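Local structure of putative aldolase (Bacteroides vulgatus ATCC 8482, 3DXI) at residues L36-L41 and L233-L238; N176-V181 and V187-H192; I205-I208 and F214-A217. The protein is of unknown function but folds as a closed eight-stranded TIM barrel that contains an HMGL-like region. One frame throughout, in Å; residues are numbered along the deposited sequence.

Interaction 1 (L36-L41 and L233-L238)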
loop_
_atom_site.group_PDB
_atom_site.type_symbol
_atom_site.label_atom_id
_atom_site.label_comp_id
_atom_site.label_asym_id
_atom_site.label_seq_id
_atom_site.Cartn_x
_atom_site.Cartn_y
_atom_site.Cartn_z
ATOM N N LEU A 36 7.598 -10.585 19.549
ATOM C CA LEU A 36 6.970 -10.584 18.232
ATOM C C LEU A 36 7.575 -11.747 17.450
ATOM O O LEU A 36 8.719 -12.133 17.694
ATOM C CB LEU A 36 7.228 -9.251 17.508
ATOM C CG LEU A 36 6.534 -8.000 18.075
ATOM C CD1 LEU A 36 7.005 -6.746 17.345
ATOM C CD2 LEU A 36 5.033 -8.145 17.934
ATOM N N PRO A 37 6.815 -12.330 16.510
ATOM C CA PRO A 37 7.381 -13.449 15.750
ATOM C C PRO A 37 8.421 -13.027 14.701
ATOM O O PRO A 37 8.281 -13.336 13.516
ATOM C CB PRO A 37 6.140 -14.108 15.140
ATOM C CG PRO A 37 5.222 -12.939 14.917
ATOM C CD PRO A 37 5.387 -12.139 16.191
ATOM N N ILE A 38 9.457 -12.318 15.153
ATOM C CA ILE A 38 10.551 -11.854 14.296
ATOM C C ILE A 38 11.825 -12.591 14.712
ATOM O O ILE A 38 12.260 -12.515 15.862
ATOM C CB ILE A 38 10.774 -10.327 14.420
ATOM C CG1 ILE A 38 9.685 -9.569 13.655
ATOM C CG2 ILE A 38 12.139 -9.951 13.872
ATOM C CD1 ILE A 38 8.491 -9.186 14.484
ATOM N N ASP A 39 12.424 -13.284 13.751
ATOM C CA ASP A 39 13.606 -14.105 13.975
ATOM C C ASP A 39 14.967 -13.425 13.974
ATOM O O ASP A 39 15.853 -13.808 14.738
ATOM C CB ASP A 39 13.601 -15.226 12.943
ATOM C CG ASP A 39 12.263 -15.925 12.878
ATOM O OD1 ASP A 39 11.965 -16.704 13.802
ATOM O OD2 ASP A 39 11.501 -15.674 11.920
ATOM N N TYR A 40 15.130 -12.444 13.098
ATOM C CA TYR A 40 16.382 -11.709 12.961
ATOM C C TYR A 40 16.171 -10.216 13.123
ATOM O O TYR A 40 15.147 -9.669 12.703
ATOM C CB TYR A 40 16.994 -11.956 11.581
ATOM C CG TYR A 40 17.767 -13.242 11.456
ATOM C CD1 TYR A 40 19.159 -13.237 11.448
ATOM C CD2 TYR A 40 17.110 -14.466 11.335
ATOM C CE1 TYR A 40 19.882 -14.418 11.318
ATOM C CE2 TYR A 40 17.823 -15.653 11.208
ATOM C CZ TYR A 40 19.210 -15.620 11.200
ATOM O OH TYR A 40 19.923 -16.788 11.091
ATOM N N LEU A 41 17.158 -9.563 13.725
ATOM C CA LEU A 41 17.121 -8.127 13.931
ATOM C C LEU A 41 18.438 -7.549 13.421
ATOM O O LEU A 41 19.497 -7.842 13.972
ATOM C CB LEU A 41 16.973 -7.791 15.419
ATOM C CG LEU A 41 15.879 -8.469 16.250
ATOM C CD1 LEU A 41 15.955 -7.952 17.677
ATOM C CD2 LEU A 41 14.508 -8.186 15.653
ATOM N N LEU A 233 2.095 -4.511 9.081
ATOM C CA LEU A 233 1.169 -4.928 8.028
ATOM C C LEU A 233 1.415 -6.395 7.687
ATOM O O LEU A 233 0.477 -7.160 7.470
ATOM C CB LEU A 233 1.339 -4.070 6.770
ATOM C CG LEU A 233 0.393 -4.403 5.613
ATOM C CD1 LEU A 233 -1.051 -4.393 6.097
ATOM C CD2 LEU A 233 0.573 -3.387 4.498
ATOM N N LEU A 234 2.686 -6.779 7.640
ATOM C CA LEU A 234 3.053 -8.161 7.343
ATOM C C LEU A 234 2.481 -9.099 8.402
ATOM O O LEU A 234 1.805 -10.070 8.073
ATOM C CB LEU A 234 4.574 -8.313 7.300
ATOM C CG LEU A 234 5.165 -9.715 7.123
ATOM C CD1 LEU A 234 4.668 -10.346 5.825
ATOM C CD2 LEU A 234 6.691 -9.611 7.126
ATOM N N LEU A 235 2.748 -8.791 9.672
ATOM C CA LEU A 235 2.279 -9.614 10.784
ATOM C C LEU A 235 0.762 -9.687 10.859
ATOM O O LEU A 235 0.200 -10.741 11.152
ATOM C CB LEU A 235 2.830 -9.096 12.116
ATOM C CG LEU A 235 4.351 -9.136 12.271
ATOM C CD1 LEU A 235 4.727 -8.659 13.669
ATOM C CD2 LEU A 235 4.868 -10.550 12.037
ATOM N N THR A 236 0.091 -8.568 10.617
ATOM C CA THR A 236 -1.366 -8.581 10.651
ATOM C C THR A 236 -1.898 -9.534 9.583
ATOM O O THR A 236 -2.764 -10.361 9.860
ATOM C CB THR A 236 -1.950 -7.178 10.416
ATOM O OG1 THR A 236 -1.646 -6.350 11.546
ATOM C CG2 THR A 236 -3.461 -7.247 10.256
ATOM N N TYR A 237 -1.356 -9.427 8.371
ATOM C CA TYR A 237 -1.780 -10.281 7.264
ATOM C C TYR A 237 -1.522 -11.762 7.551
ATOM O O TYR A 237 -2.402 -12.603 7.354
ATOM C CB TYR A 237 -1.052 -9.901 5.970
ATOM C CG TYR A 237 -1.685 -10.519 4.736
ATOM C CD1 TYR A 237 -2.663 -9.831 4.016
ATOM C CD2 TYR A 237 -1.344 -11.808 4.320
ATOM C CE1 TYR A 237 -3.290 -10.408 2.919
ATOM C CE2 TYR A 237 -1.970 -12.399 3.215
ATOM C CZ TYR A 237 -2.942 -11.688 2.524
ATOM O OH TYR A 237 -3.581 -12.244 1.441
ATOM N N LEU A 238 -0.312 -12.075 8.006
ATOM C CA LEU A 238 0.060 -13.455 8.311
ATOM C C LEU A 238 -0.760 -14.033 9.460
ATOM O O LEU A 238 -1.049 -15.225 9.473
ATOM C CB LEU A 238 1.558 -13.541 8.638
ATOM C CG LEU A 238 2.533 -13.154 7.513
ATOM C CD1 LEU A 238 3.972 -13.277 8.002
ATOM C CD2 LEU A 238 2.308 -14.042 6.298
#
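Leu235 carries its CG anti to the carbonyl carbon (chi1 -63°) and CD1 anti to its CA, an extended shape that spreads two methyls before Pro37 and Ile38. Ile38 answers with a chi2 of 93°, well off a staggered position, which swings CD1 across the leucine. In this TIM barrel the contact ties the turn leading into strand 40-45 to helix 231-241, which follows the last strand of the barrel. The touching groups are all aliphatic, and the two leucine branches divide the work. Leu235 CD2 meets the ring corner of Pro37 end-on, 3.8 Å from its CG. Leu235 CD1 lies 3.9 Å from Ile38 CD1, the two side chains crossing nearly at a right angle, with Leu36 CD2 more loosely beside it at 4.3 Å from Leu235 CD1. Pro37 is the centre of an inverse gamma turn, and its ring is directed at the helix. Leu244 packs on both Pro37 and Leu235, Val246 on Pro37 and Leu251 of helix 248-265 on Leu235, and the leucine is buried among these aliphatic groups. Elsewhere on helix 231-241, Thr236 packs on Leu271 and Tyr237 on Thr170 of the second subunit; the helix therefore lies between its own barrel and the dimer partner. The gamma turn is closed by the bond from Ile38 N to Leu36 O, 2.7 Å long.

Interaction 2 (N176-V181 and V187-H192)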
loop_
_atom_site.group_PDB
_atom_site.type_symbol
_atom_site.label_atom_id
_atom_site.label_comp_id
_atom_site.label_asym_id
_atom_site.label_seq_id
_atom_site.Cartn_x
_atom_site.Cartn_y
_atom_site.Cartn_z
ATOM N N ASN A 176 8.903 -14.924 -10.737
ATOM C CA ASN A 176 9.846 -15.327 -11.774
ATOM C C ASN A 176 11.293 -15.309 -11.294
ATOM O O ASN A 176 12.036 -16.270 -11.504
ATOM C CB ASN A 176 9.699 -14.423 -13.000
ATOM C CG ASN A 176 10.713 -14.739 -14.079
ATOM O OD1 ASN A 176 10.692 -15.818 -14.670
ATOM N ND2 ASN A 176 11.613 -13.799 -14.336
ATOM N N LEU A 177 11.689 -14.213 -10.654
ATOM C CA LEU A 177 13.051 -14.077 -10.156
ATOM C C LEU A 177 13.371 -15.107 -9.077
ATOM O O LEU A 177 14.478 -15.641 -9.034
ATOM C CB LEU A 177 13.275 -12.661 -9.627
ATOM C CG LEU A 177 13.400 -11.588 -10.711
ATOM C CD1 LEU A 177 13.406 -10.209 -10.066
ATOM C CD2 LEU A 177 14.675 -11.818 -11.516
ATOM N N LEU A 178 12.405 -15.387 -8.206
ATOM C CA LEU A 178 12.623 -16.375 -7.159
ATOM C C LEU A 178 12.877 -17.722 -7.835
ATOM O O LEU A 178 13.848 -18.409 -7.524
ATOM C CB LEU A 178 11.400 -16.458 -6.239
ATOM C CG LEU A 178 11.430 -17.510 -5.125
ATOM C CD1 LEU A 178 12.698 -17.353 -4.291
ATOM C CD2 LEU A 178 10.186 -17.365 -4.257
ATOM N N LYS A 179 12.003 -18.087 -8.773
ATOM C CA LYS A 179 12.144 -19.342 -9.508
ATOM C C LYS A 179 13.503 -19.402 -10.207
ATOM O O LYS A 179 14.147 -20.452 -10.246
ATOM C CB LYS A 179 11.038 -19.481 -10.552
ATOM C CG LYS A 179 9.635 -19.592 -9.978
ATOM C CD LYS A 179 8.592 -19.626 -11.098
ATOM C CE LYS A 179 7.167 -19.694 -10.547
ATOM N NZ LYS A 179 6.144 -19.542 -11.632
ATOM N N GLU A 180 13.939 -18.272 -10.758
ATOM C CA GLU A 180 15.231 -18.213 -11.441
ATOM C C GLU A 180 16.394 -18.435 -10.483
ATOM O O GLU A 180 17.287 -19.233 -10.761
ATOM C CB GLU A 180 15.402 -16.865 -12.149
ATOM C CG GLU A 180 14.700 -16.797 -13.485
ATOM C CD GLU A 180 15.255 -17.807 -14.460
ATOM O OE1 GLU A 180 16.422 -17.654 -14.871
ATOM O OE2 GLU A 180 14.537 -18.763 -14.807
ATOM N N VAL A 181 16.383 -17.726 -9.361
ATOM C CA VAL A 181 17.441 -17.846 -8.365
ATOM C C VAL A 181 17.564 -19.295 -7.880
ATOM O O VAL A 181 18.671 -19.806 -7.710
ATOM C CB VAL A 181 17.179 -16.873 -7.169
ATOM C CG1 VAL A 181 18.129 -17.154 -6.017
ATOM C CG2 VAL A 181 17.373 -15.421 -7.640
ATOM N N VAL A 187 21.214 -21.915 -1.764
ATOM C CA VAL A 187 21.082 -21.197 -0.501
ATOM C C VAL A 187 19.707 -20.591 -0.239
ATOM O O VAL A 187 18.923 -20.348 -1.159
ATOM C CB VAL A 187 22.140 -20.072 -0.376
ATOM C CG1 VAL A 187 23.536 -20.658 -0.508
ATOM C CG2 VAL A 187 21.897 -18.996 -1.425
ATOM N N PRO A 188 19.388 -20.369 1.044
ATOM C CA PRO A 188 18.104 -19.784 1.436
ATOM C C PRO A 188 17.943 -18.443 0.711
ATOM O O PRO A 188 18.920 -17.716 0.513
ATOM C CB PRO A 188 18.256 -19.620 2.945
ATOM C CG PRO A 188 19.118 -20.805 3.316
ATOM C CD PRO A 188 20.165 -20.790 2.226
ATOM N N VAL A 189 16.723 -18.123 0.299
ATOM C CA VAL A 189 16.487 -16.867 -0.407
ATOM C C VAL A 189 15.577 -15.937 0.387
ATOM O O VAL A 189 14.687 -16.388 1.113
ATOM C CB VAL A 189 15.857 -17.120 -1.798
ATOM C CG1 VAL A 189 15.658 -15.804 -2.536
ATOM C CG2 VAL A 189 16.750 -18.065 -2.608
ATOM N N GLY A 190 15.817 -14.635 0.247
ATOM C CA GLY A 190 15.006 -13.646 0.933
ATOM C C GLY A 190 14.553 -12.534 0.001
ATOM O O GLY A 190 15.034 -12.416 -1.132
ATOM N N PHE A 191 13.623 -11.716 0.484
ATOM C CA PHE A 191 13.096 -10.596 -0.282
ATOM C C PHE A 191 12.994 -9.356 0.597
ATOM O O PHE A 191 12.522 -9.422 1.739
ATOM C CB PHE A 191 11.702 -10.918 -0.825
ATOM C CG PHE A 191 11.045 -9.757 -1.535
ATOM C CD1 PHE A 191 11.548 -9.290 -2.758
ATOM C CD2 PHE A 191 9.941 -9.113 -0.972
ATOM C CE1 PHE A 191 10.961 -8.203 -3.409
ATOM C CE2 PHE A 191 9.340 -8.021 -1.613
ATOM C CZ PHE A 191 9.849 -7.563 -2.837
ATOM N N HIS A 192 13.449 -8.229 0.066
ATOM C CA HIS A 192 13.368 -6.960 0.780
ATOM C C HIS A 192 12.668 -5.994 -0.169
ATOM O O HIS A 192 13.277 -5.467 -1.103
ATOM C CB HIS A 192 14.761 -6.435 1.146
ATOM C CG HIS A 192 14.734 -5.166 1.945
ATOM N ND1 HIS A 192 15.448 -5.005 3.113
ATOM C CD2 HIS A 192 14.094 -3.990 1.733
ATOM C CE1 HIS A 192 15.251 -3.786 3.585
ATOM N NE2 HIS A 192 14.433 -3.149 2.765
#
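Apolar contacts carry the meeting of Val189 with Leu178 and Val181, the return half of a beta-alpha-beta crossover in the TIM barrel: strand 159-163, helix 171-184, strand 189-192. Val189 sits at the start of its strand with its side chain directed at the helix, and its two methyls part company there. CG1, anti to the backbone N (chi1 -178°), lies 3.8 Å from Leu178 CD1; the same leucine methyl is also 4.0 Å from Val189 CB, so it rests along the CB-CG1 bond of the valine, on that one branch. CG2 of Val189 goes to the next helical turn, 3.8 Å from CG1 of Val181. In both pairs the side chains cross obliquely. Leu178 starts out along the flank of the helix, and its CG, anti to the backbone N (chi1 177°), brings CD1 round to the strand. Val181 has further cover from Phe160 and Met162 of strand 159-163, and Arg182 also packs on Val189; all three residues of the contact are buried.

Hydrogen bonds and one salt bridge serve helix and strand separately. The ionic contact joins Glu180 OE2 to Lys183 NZ within helix 171-184. Pro188 and Gly190 pair through their backbones with Phe160, and Gly190 also with Met162, as neighbouring parallel strands do. Within the helix Val181 N bonds to Leu177 O at 2.8 Å, while at the head of the strand Val189 N is held by the carboxylate oxygen OD2 of Asp213.

Interaction 3 (I205-I208 and F214-A217)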
loop_
_atom_site.group_PDB
_atom_site.type_symbol
_atom_site.label_atom_id
_atom_site.label_comp_id
_atom_site.label_asym_id
_atom_site.label_seq_id
_atom_site.Cartn_x
_atom_site.Cartn_y
_atom_site.Cartn_z
ATOM N N ILE A 205 4.010 -11.460 0.316
ATOM C CA ILE A 205 3.112 -12.595 0.465
ATOM C C ILE A 205 3.278 -13.541 -0.727
ATOM O O ILE A 205 3.212 -14.762 -0.576
ATOM C CB ILE A 205 1.639 -12.133 0.563
ATOM C CG1 ILE A 205 1.453 -11.243 1.796
ATOM C CG2 ILE A 205 0.707 -13.344 0.646
ATOM C CD1 ILE A 205 1.805 -11.924 3.115
ATOM N N THR A 206 3.505 -12.972 -1.909
ATOM C CA THR A 206 3.685 -13.756 -3.129
ATOM C C THR A 206 4.931 -14.633 -2.998
ATOM O O THR A 206 4.918 -15.812 -3.363
ATOM C CB THR A 206 3.824 -12.830 -4.370
ATOM O OG1 THR A 206 2.605 -12.103 -4.563
ATOM C CG2 THR A 206 4.119 -13.643 -5.620
ATOM N N ALA A 207 6.000 -14.052 -2.460
ATOM C CA ALA A 207 7.250 -14.769 -2.257
ATOM C C ALA A 207 7.050 -15.833 -1.179
ATOM O O ALA A 207 7.476 -16.988 -1.338
ATOM C CB ALA A 207 8.356 -13.794 -1.848
ATOM N N ILE A 208 6.391 -15.449 -0.091
ATOM C CA ILE A 208 6.133 -16.378 1.005
ATOM C C ILE A 208 5.388 -17.621 0.503
ATOM O O ILE A 208 5.793 -18.756 0.785
ATOM C CB ILE A 208 5.307 -15.706 2.141
ATOM C CG1 ILE A 208 6.174 -14.662 2.863
ATOM C CG2 ILE A 208 4.810 -16.762 3.135
ATOM C CD1 ILE A 208 5.451 -13.833 3.921
ATOM N N PHE A 214 13.295 -15.966 3.626
ATOM C CA PHE A 214 13.427 -14.747 4.431
ATOM C C PHE A 214 12.640 -13.551 3.887
ATOM O O PHE A 214 12.529 -13.366 2.674
ATOM C CB PHE A 214 14.901 -14.329 4.495
ATOM C CG PHE A 214 15.670 -14.914 5.647
ATOM C CD1 PHE A 214 15.764 -14.227 6.855
ATOM C CD2 PHE A 214 16.346 -16.124 5.510
ATOM C CE1 PHE A 214 16.524 -14.731 7.910
ATOM C CE2 PHE A 214 17.111 -16.643 6.561
ATOM C CZ PHE A 214 17.200 -15.941 7.762
ATOM N N ILE A 215 12.099 -12.738 4.790
ATOM C CA ILE A 215 11.391 -11.519 4.401
ATOM C C ILE A 215 11.845 -10.392 5.327
ATOM O O ILE A 215 11.906 -10.569 6.545
ATOM C CB ILE A 215 9.849 -11.642 4.510
ATOM C CG1 ILE A 215 9.319 -12.645 3.483
ATOM C CG2 ILE A 215 9.205 -10.278 4.269
ATOM C CD1 ILE A 215 9.563 -12.239 2.043
ATOM N N ASP A 216 12.179 -9.251 4.729
ATOM C CA ASP A 216 12.622 -8.054 5.446
ATOM C C ASP A 216 11.469 -7.050 5.569
ATOM O O ASP A 216 10.651 -6.907 4.655
ATOM C CB ASP A 216 13.761 -7.354 4.685
ATOM C CG ASP A 216 15.109 -8.040 4.843
ATOM O OD1 ASP A 216 15.159 -9.223 5.253
ATOM O OD2 ASP A 216 16.128 -7.381 4.535
ATOM N N ALA A 217 11.431 -6.341 6.692
ATOM C CA ALA A 217 10.420 -5.315 6.939
ATOM C C ALA A 217 10.907 -4.461 8.104
ATOM O O ALA A 217 11.907 -4.792 8.734
ATOM C CB ALA A 217 9.077 -5.954 7.266
#
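This is an aliphatic helix-to-strand contact in the last beta-alpha-beta crossover of the TIM barrel, where helix 200-209 packs on strand 214-217, the strand that closes the barrel against strand 4-7. Ile215 is the residue through which the strand makes it: its side chain points at the helix and meets Ile208 and Ala207, burying about 98 Å² in all. The tightest approach is between the two isoleucine stems, Ile208 CG1 to Ile215 CG1 at 3.8 Å. The side chains cross at about a right angle, so Ile208 lies across the stem of Ile215, and Ile208 CD1 touches the same Ile215 CG1 at 4.1 Å. Ile208 reaches this place by stretching out, with CD1 anti to CA (chi2 175°). Ile215 is bent instead (chi2 -63°), which turns its CD1 toward Ala207, 4.4 Å from the alanine CB, a looser contact.

Other parts of the fold close round the pair. Leu3 touches both isoleucines, and His242 and Leu238 also pack on Ile208, while Ala207 has Ile212 and Val174 as further neighbours, the latter from helix 171-184. Phe214 points away from helix 200-209, and Asp216, two residues on in the strand and so on the same face, is buried with a salt bridge from OD2 to NH2 of Arg105. The strand is fixed on its closing edge by backbone hydrogen bonds of Ile215 with Lys4 and Leu6. Thr206, which faces Pro171 and Lys175 of helix 171-184, returns its hydroxyl to its own helix, OG1 hydrogen-bonding to the carbonyl O of Ile202.

Overall arrangement
Interactions 2 and 3 lie in successive beta-alpha-beta crossovers of the barrel, with centres 10 Å apart and their strands 189-192 and 214-217 side by side. Two hydrogen bonds join them, one of backbone (Phe214 N to Val189 O, 2.9 Å) and one of side chains (His192 ND1 with Asp216 OD2, 2.9 Å). Interaction 1 encloses both along the chain and lies 10 Å from interaction 3, centre to centre. Helix 231-241 packs beside helix 200-209, Tyr237 CD2 lying 3.4 Å from Ile205 CD1, while the rings of Tyr40 and Phe214 meet edge-to-face. Interactions 1 and 2 do not touch: their nearest atoms are about 8 Å apart.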